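Local coordinates for APC3568 protein (Geobacillus stearothermophilus, PDB 1RFZ) that is of unknown function but, as a member of the phosphatidylglycerophosphatase A family, may dephosphorylate phosphatidylglycerophosphate, at residues 82-85 with 86-90. Sequence-based numbering, arbitrary orientation.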
loop_
_atom_site.group_PDB
_atom_site.type_symbol
_atom_site.label_atom_id
_atom_site.label_comp_id
_atom_site.label_asym_id
_atom_site.label_seq_id
_atom_site.Cartn_x
_atom_site.Cartn_y
_atom_site.Cartn_z
ATOM N N LEU A 82 -15.021 7.174 -23.394
ATOM C CA LEU A 82 -13.929 6.217 -23.168
ATOM C C LEU A 82 -13.807 5.045 -24.141
ATOM O O LEU A 82 -14.805 4.466 -24.574
ATOM C CB LEU A 82 -14.023 5.641 -21.754
ATOM C CG LEU A 82 -13.883 6.607 -20.581
ATOM C CD1 LEU A 82 -14.120 5.845 -19.276
ATOM C CD2 LEU A 82 -12.501 7.258 -20.607
ATOM N N ASP A 83 -12.566 4.689 -24.456
ATOM C CA ASP A 83 -12.295 3.569 -25.348
ATOM C C ASP A 83 -12.693 2.255 -24.677
ATOM O O ASP A 83 -12.778 2.152 -23.448
ATOM C CB ASP A 83 -10.806 3.492 -25.713
ATOM C CG ASP A 83 -10.324 4.693 -26.503
ATOM O OD1 ASP A 83 -11.042 5.136 -27.428
ATOM O OD2 ASP A 83 -9.213 5.187 -26.208
ATOM N N GLU A 84 -12.927 1.242 -25.497
ATOM C CA GLU A 84 -13.307 -0.065 -24.994
ATOM C C GLU A 84 -12.085 -0.977 -24.966
ATOM O O GLU A 84 -11.167 -0.824 -25.775
ATOM C CB GLU A 84 -14.402 -0.650 -25.882
ATOM C CG GLU A 84 -15.788 -0.065 -25.633
ATOM C CD GLU A 84 -16.390 -0.538 -24.314
ATOM O OE1 GLU A 84 -17.609 -0.331 -24.087
ATOM O OE2 GLU A 84 -15.640 -1.120 -23.500
ATOM N N PRO A 85 -12.063 -1.954 -24.044
ATOM C CA PRO A 85 -13.080 -2.281 -23.037
ATOM C C PRO A 85 -13.155 -1.453 -21.738
ATOM O O PRO A 85 -13.975 -1.757 -20.866
ATOM C CB PRO A 85 -12.797 -3.747 -22.747
ATOM C CG PRO A 85 -11.303 -3.818 -22.855
ATOM C CD PRO A 85 -11.038 -3.015 -24.108
ATOM N N LEU A 86 -12.328 -0.420 -21.594
ATOM C CA LEU A 86 -12.364 0.380 -20.365
ATOM C C LEU A 86 -13.724 1.037 -20.128
ATOM O O LEU A 86 -14.271 0.996 -19.021
ATOM C CB LEU A 86 -11.262 1.453 -20.389
ATOM C CG LEU A 86 -10.134 1.217 -19.370
ATOM C CD1 LEU A 86 -9.119 2.333 -19.426
ATOM C CD2 LEU A 86 -10.726 1.129 -17.979
ATOM N N GLN A 87 -14.253 1.643 -21.186
ATOM C CA GLN A 87 -15.539 2.325 -21.153
ATOM C C GLN A 87 -16.609 1.529 -20.411
ATOM O O GLN A 87 -17.085 1.930 -19.342
ATOM C CB GLN A 87 -15.984 2.603 -22.596
ATOM C CG GLN A 87 -17.457 2.960 -22.800
ATOM C CD GLN A 87 -17.836 4.328 -22.269
ATOM O OE1 GLN A 87 -17.137 5.319 -22.505
ATOM N NE2 GLN A 87 -18.961 4.393 -21.561
ATOM N N SER A 88 -16.975 0.393 -20.987
ATOM C CA SER A 88 -17.994 -0.478 -20.424
ATOM C C SER A 88 -17.665 -0.997 -19.017
ATOM O O SER A 88 -18.522 -0.970 -18.125
ATOM C CB SER A 88 -18.216 -1.641 -21.377
ATOM O OG SER A 88 -16.965 -2.197 -21.747
ATOM N N ILE A 89 -16.432 -1.464 -18.821
ATOM C CA ILE A 89 -15.995 -1.979 -17.517
ATOM C C ILE A 89 -16.232 -0.933 -16.417
ATOM O O ILE A 89 -16.872 -1.208 -15.390
ATOM C CB ILE A 89 -14.476 -2.334 -17.531
ATOM C CG1 ILE A 89 -14.192 -3.433 -18.558
ATOM C CG2 ILE A 89 -14.030 -2.790 -16.143
ATOM C CD1 ILE A 89 -12.723 -3.807 -18.673
ATOM N N ILE A 90 -15.699 0.265 -16.653
ATOM C CA ILE A 90 -15.825 1.377 -15.724
ATOM C C ILE A 90 -17.265 1.849 -15.628
ATOM O O ILE A 90 -17.753 2.123 -14.533
ATOM C CB ILE A 90 -14.942 2.572 -16.153
ATOM C CG1 ILE A 90 -13.474 2.150 -16.148
ATOM C CG2 ILE A 90 -15.176 3.762 -15.217
ATOM C CD1 ILE A 90 -12.519 3.265 -16.474
#
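Glu84 folds its carboxylate back onto Ser88: a bend at chi2 (-72°) turns the chain so that both OE1 and OE2 face the Ser88 amide, each through a weak hydrogen bond of 3.2 Å from Ser88 N. The Ser88 hydroxyl, OG, also lies at Glu84 OE2, modelled too close for the length of that bond to be trusted. One residue earlier, Gln87 N makes a shorter bond of 2.7 Å to Asp83 O, the donor tilted 25° from the carbonyl plane. Leu82 to Pro85 thus form the lead-in to helix 86-92, with the Glu84 carboxylate weakly accepting from an amide of its first turn and a cis peptide before Pro85 bending the chain into it. On the Leu82 side, Gln87 sets CG anti to its backbone N (chi1 164°) and reaches back until OE1 accepts a weak bond of 3.0 Å from Leu82 N, while its NE2 donates to Ala77 O. With an alanine here, Leu82 N and Ala77 O would probably both lose their mate, and the loop its side-chain link to the helix. Farther out, Leu82 CD1 meets Ile90 CD1 at 4.1 Å, their side chains nearly perpendicular. The second subunit lies against the loop, where its Gln72 NE2 weakly bonds Asp83 OD2 and its Thr15 packs on Pro85.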